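Local coordinates for beta-ketoacyl-[acyl-carrier-protein] synthase FabY (Pseudomonas aeruginosa, PDB 4CW4) that condenses acetyl-CoA with malonyl-ACP to make beta-acetoacetyl-ACP, the primer that starts bacterial fatty acid synthesis, at residues A569-V572 and E573-Q577; E83-F86 and A87-V91. All coordinates share one frame; numbering follows the deposited sequence.

Contact 1 of 2, residues A569-V572 and E573-Q577; sequences AAYV and EKREQ
One face of the Y571 ring is covered by R575, one helical turn further on: CB lies over that face, and CD comes within 3.7 Å of the ring carbon CZ. The guanidinium in turn has Y571 CE2 over one of its faces, 3.6 Å from NH1, while a water sits in its plane at the edge, taking the N-H of NE. Ring and guanidinium planes are 62° apart, far from a parallel stack. Both side chains leave the helix with CG anti to the backbone N, and the arginine then bends at chi3, 78°, which brings NH1 to within 3.0 Å of Y571 OH. That bond is weak, with an N-H...O angle of 129°; the stronger partners lie outside, E556 in a salt bridge with R575 NH1 and the carbonyl of A383 bonded to Y571 OH.

The pair illustrates i to i+4 packing along an alpha-helix, here helix 565-590, on the periphery of the ketosynthase. Beneath it run the i to i+4 backbone hydrogen bonds of the helix, in which R575 N donates to Y571 O at 2.8 Å. Water bridges decorate the more exposed side. The water at NE also donates to V572 O and to E576 OE1, tying a backbone carbonyl to two side chains. A second water donates to A569 O and, at 2.7 Å, to E573 OE2. E573 CG, beside its own backbone N, lies 3.6 Å from A569 O, and the bend at chi2 carries the carboxylate to this second water.

Contact 2 of 2, residues E83-F86 and A87-V91; sequences ERIF and ASTLV. With SO4 (sulfate ion), chain B.
I85 O is gripped from opposite faces of its carbonyl plane by T89 OG1, which donates to it at 2.8 Å, and by the backbone N of S88 at 3.2 Å. The two approaches differ: the hydroxyl is tilted 29° from the plane, whereas the amide stands well above it. Here helix 74-87 ends and the chain turns toward strand 91-93, a worked example of a helix C-terminus at which a threonine hydroxyl takes up a carbonyl of the last turn. T89 OG1 reaches it from the position between its own backbone N and carbonyl carbon, chi1 49°, which turns the hydroxyl back toward the helix. The same oxygen also bonds R32 NE, and R32 NH2 reaches F86 O, so one arginine from elsewhere in the chain holds two oxygens of this turn.

The change in backbone is gradual. A87 N still makes a regular helical bond to E83 O, but S88 N bonds only weakly to R84 O, its N-H being shared with I85 O. A water donates to R84 O and hydrogen-bonds S88 OG, while another donates to both F86 O and T89 O. On the buried side I85 packs against L47, L50 and A51 of helix 40-53, and F86 joins it on L47.

Away from the turn, R84 offers its guanidinium edge to a sulfate ion, probably from the crystallisation liquor, which Y81 OH, R80 NE and E67 N also hydrogen-bond. R84 NH1 donates to O4 at 2.9 Å and NH2 to O3 at 3.0 Å, each N-H...O angle being 163°.

The two contacts show how i to i+4 neighbours behave within a helix and at its end. Contact 1 lies inside helix 565-590, its centre about 32 Å from the centre of the chain; contact 2 closes helix 74-87, its centre about 20 Å from that point. They hold different elements and do not touch, their nearest atoms being about 29 Å apart. Each is partly buried and mixes buried with exposed residues. In contact 1 the backbone bonding stays regular, and an aromatic-arginine pair distinguishes the buried side. In contact 2 the helical hydrogen bonding gives way, so a hydroxyl and waters serve carbonyls of the last turn. Both lie away from the probable active-site residues.

Contact 1 of 2, residues A569-V572 and E573-Q577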
loop_
_atom_site.group_PDB
_atom_site.type_symbol
_atom_site.label_atom_id
_atom_site.label_comp_id
_atom_site.label_asym_id
_atom_site.label_seq_id
_atom_site.Cartn_x
_atom_site.Cartn_y
_atom_site.Cartn_z
ATOM N N ALA A 569 19.735 -36.631 6.100
ATOM C CA ALA A 569 20.104 -37.103 7.434
ATOM C C ALA A 569 20.915 -36.063 8.194
ATOM O O ALA A 569 20.715 -35.872 9.396
ATOM C CB ALA A 569 20.873 -38.417 7.347
ATOM N N ALA A 570 21.827 -35.376 7.505
ATOM C CA ALA A 570 22.609 -34.330 8.164
ATOM C C ALA A 570 21.697 -33.195 8.634
ATOM O O ALA A 570 21.861 -32.656 9.719
ATOM C CB ALA A 570 23.708 -33.801 7.232
ATOM N N TYR A 571 20.734 -32.848 7.797
ATOM C CA TYR A 571 19.699 -31.864 8.129
ATOM C C TYR A 571 18.901 -32.279 9.367
ATOM O O TYR A 571 18.691 -31.483 10.281
ATOM C CB TYR A 571 18.782 -31.693 6.929
ATOM C CG TYR A 571 17.443 -31.066 7.221
ATOM C CD1 TYR A 571 17.334 -29.718 7.541
ATOM C CD2 TYR A 571 16.290 -31.816 7.175
ATOM C CE1 TYR A 571 16.104 -29.146 7.805
ATOM C CE2 TYR A 571 15.068 -31.259 7.440
ATOM C CZ TYR A 571 14.980 -29.919 7.753
ATOM O OH TYR A 571 13.747 -29.378 8.000
ATOM N N VAL A 572 18.502 -33.543 9.423
ATOM C CA VAL A 572 17.726 -34.035 10.568
ATOM C C VAL A 572 18.490 -33.858 11.871
ATOM O O VAL A 572 17.914 -33.456 12.889
ATOM C CB VAL A 572 17.319 -35.509 10.373
ATOM C CG1 VAL A 572 16.884 -36.170 11.696
ATOM C CG2 VAL A 572 16.200 -35.587 9.356
ATOM N N GLU A 573 19.789 -34.144 11.844
ATOM C CA GLU A 573 20.590 -33.954 13.044
ATOM C C GLU A 573 20.606 -32.486 13.502
ATOM O O GLU A 573 20.431 -32.205 14.688
ATOM C CB GLU A 573 22.013 -34.455 12.834
ATOM C CG GLU A 573 22.115 -35.955 12.666
ATOM C CD GLU A 573 21.437 -36.712 13.775
ATOM O OE1 GLU A 573 22.032 -36.753 14.869
ATOM O OE2 GLU A 573 20.308 -37.228 13.571
ATOM N N LYS A 574 20.853 -31.555 12.583
ATOM C CA LYS A 574 20.880 -30.137 12.946
ATOM C C LYS A 574 19.505 -29.690 13.424
ATOM O O LYS A 574 19.387 -28.897 14.362
ATOM C CB LYS A 574 21.287 -29.276 11.754
ATOM C CG LYS A 574 22.737 -29.412 11.341
ATOM C CD LYS A 574 23.046 -28.506 10.170
ATOM C CE LYS A 574 24.400 -28.804 9.566
ATOM N NZ LYS A 574 24.538 -28.208 8.191
ATOM N N ARG A 575 18.461 -30.241 12.819
ATOM C CA ARG A 575 17.121 -29.840 13.167
ATOM C C ARG A 575 16.721 -30.288 14.575
ATOM O O ARG A 575 15.863 -29.649 15.200
ATOM C CB ARG A 575 16.136 -30.352 12.128
ATOM C CG ARG A 575 14.693 -29.966 12.418
ATOM C CD ARG A 575 13.812 -30.295 11.256
ATOM N NE ARG A 575 13.497 -31.711 11.182
ATOM C CZ ARG A 575 12.648 -32.220 10.298
ATOM N NH1 ARG A 575 12.101 -31.438 9.383
ATOM N NH2 ARG A 575 12.335 -33.493 10.334
ATOM N N GLU A 576 17.301 -31.373 15.084
ATOM C CA GLU A 576 17.017 -31.716 16.473
ATOM C C GLU A 576 17.444 -30.571 17.407
ATOM O O GLU A 576 16.785 -30.293 18.422
ATOM C CB GLU A 576 17.711 -33.019 16.856
ATOM C CG GLU A 576 17.089 -34.247 16.242
ATOM C CD GLU A 576 15.634 -34.417 16.629
ATOM O OE1 GLU A 576 14.776 -33.878 15.916
ATOM O OE2 GLU A 576 15.347 -35.072 17.650
ATOM N N GLN A 577 18.535 -29.896 17.062
ATOM C CA GLN A 577 19.047 -28.818 17.903
ATOM C C GLN A 577 18.196 -27.569 17.731
ATOM O O GLN A 577 17.879 -26.875 18.699
ATOM C CB GLN A 577 20.508 -28.519 17.538
ATOM C CG GLN A 577 21.464 -29.684 17.785
ATOM C CD GLN A 577 22.869 -29.430 17.236
ATOM O OE1 GLN A 577 23.049 -28.764 16.208
ATOM N NE2 GLN A 577 23.866 -29.971 17.917
HETATM O O HOH W 1 19.966 -37.985 11.032
HETATM O O HOH W 2 15.090 -33.422 13.260
#

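Contact 2 of 2, residues E83-F86 and A87-V91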
loop_
_atom_site.group_PDB
_atom_site.type_symbol
_atom_site.label_atom_id
_atom_site.label_comp_id
_atom_site.label_asym_id
_atom_site.label_seq_id
_atom_site.Cartn_x
_atom_site.Cartn_y
_atom_site.Cartn_z
ATOM N N GLU A 83 -13.314 -20.298 32.051
ATOM C CA GLU A 83 -14.483 -19.515 31.691
ATOM C C GLU A 83 -14.101 -18.056 31.381
ATOM O O GLU A 83 -14.538 -17.490 30.387
ATOM C CB GLU A 83 -15.528 -19.585 32.815
ATOM C CG GLU A 83 -16.823 -18.851 32.498
ATOM C CD GLU A 83 -17.847 -18.853 33.633
ATOM O OE1 GLU A 83 -17.645 -19.525 34.674
ATOM O OE2 GLU A 83 -18.873 -18.160 33.476
ATOM N N ARG A 84 -13.293 -17.436 32.232
ATOM C CA ARG A 84 -12.843 -16.058 31.979
ATOM C C ARG A 84 -11.980 -15.928 30.729
ATOM O O ARG A 84 -12.124 -14.975 29.971
ATOM C CB ARG A 84 -12.062 -15.520 33.180
ATOM C CG ARG A 84 -12.951 -15.012 34.316
ATOM C CD ARG A 84 -12.139 -14.639 35.528
ATOM N NE ARG A 84 -11.789 -15.818 36.306
ATOM C CZ ARG A 84 -11.119 -15.779 37.456
ATOM N NH1 ARG A 84 -10.712 -14.612 37.947
ATOM N NH2 ARG A 84 -10.858 -16.903 38.118
ATOM N N ILE A 85 -11.064 -16.874 30.543
ATOM C CA ILE A 85 -10.187 -16.860 29.379
ATOM C C ILE A 85 -11.032 -16.945 28.119
ATOM O O ILE A 85 -10.840 -16.167 27.180
ATOM C CB ILE A 85 -9.169 -18.011 29.429
ATOM C CG1 ILE A 85 -8.189 -17.793 30.592
ATOM C CG2 ILE A 85 -8.421 -18.113 28.104
ATOM C CD1 ILE A 85 -7.390 -19.049 31.018
ATOM N N PHE A 86 -12.014 -17.841 28.110
ATOM C CA PHE A 86 -12.831 -18.024 26.923
ATOM C C PHE A 86 -13.656 -16.789 26.620
ATOM O O PHE A 86 -13.789 -16.402 25.461
ATOM C CB PHE A 86 -13.761 -19.226 27.068
ATOM C CG PHE A 86 -13.047 -20.574 27.152
ATOM C CD1 PHE A 86 -11.788 -20.759 26.632
ATOM C CD2 PHE A 86 -13.669 -21.642 27.750
ATOM C CE1 PHE A 86 -11.158 -21.981 26.707
ATOM C CE2 PHE A 86 -13.054 -22.873 27.840
ATOM C CZ PHE A 86 -11.796 -23.045 27.326
ATOM N N ALA A 87 -14.184 -16.162 27.665
ATOM C CA ALA A 87 -15.019 -14.987 27.501
ATOM C C ALA A 87 -14.232 -13.752 27.052
ATOM O O ALA A 87 -14.816 -12.810 26.521
ATOM C CB ALA A 87 -15.787 -14.687 28.798
ATOM N N SER A 88 -12.925 -13.754 27.294
ATOM C CA SER A 88 -12.053 -12.608 27.026
ATOM C C SER A 88 -11.080 -12.846 25.854
ATOM O O SER A 88 -10.058 -12.161 25.719
ATOM C CB SER A 88 -11.265 -12.246 28.272
ATOM O OG SER A 88 -12.123 -11.737 29.274
ATOM N N THR A 89 -11.436 -13.808 25.016
ATOM C CA THR A 89 -10.747 -14.080 23.775
ATOM C C THR A 89 -11.787 -14.198 22.658
ATOM O O THR A 89 -12.986 -14.268 22.923
ATOM C CB THR A 89 -9.928 -15.386 23.856
ATOM O OG1 THR A 89 -10.742 -16.435 24.386
ATOM C CG2 THR A 89 -8.688 -15.191 24.717
ATOM N N LEU A 90 -11.305 -14.221 21.416
ATOM C CA LEU A 90 -12.121 -14.391 20.215
ATOM C C LEU A 90 -13.024 -13.185 19.966
ATOM O O LEU A 90 -12.913 -12.152 20.650
ATOM C CB LEU A 90 -12.899 -15.710 20.245
ATOM C CG LEU A 90 -12.052 -16.982 20.419
ATOM C CD1 LEU A 90 -12.919 -18.194 20.205
ATOM C CD2 LEU A 90 -10.838 -17.017 19.482
ATOM N N VAL A 91 -13.874 -13.284 18.955
ATOM C CA VAL A 91 -14.865 -12.240 18.676
ATOM C C VAL A 91 -15.771 -12.048 19.898
ATOM O O VAL A 91 -16.249 -13.013 20.495
ATOM C CB VAL A 91 -15.732 -12.606 17.449
ATOM C CG1 VAL A 91 -16.904 -11.643 17.286
ATOM C CG2 VAL A 91 -14.875 -12.644 16.211
HETATM S S SO4 B . -8.459 -15.145 40.984
HETATM O O1 SO4 B . -8.799 -15.057 42.404
HETATM O O2 SO4 B . -7.006 -15.085 40.831
HETATM O O3 SO4 B . -8.964 -16.407 40.439
HETATM O O4 SO4 B . -9.060 -14.015 40.277
HETATM O O HOH W 3 -14.034 -12.817 31.250
HETATM O O HOH W 4 -15.522 -15.150 23.760
#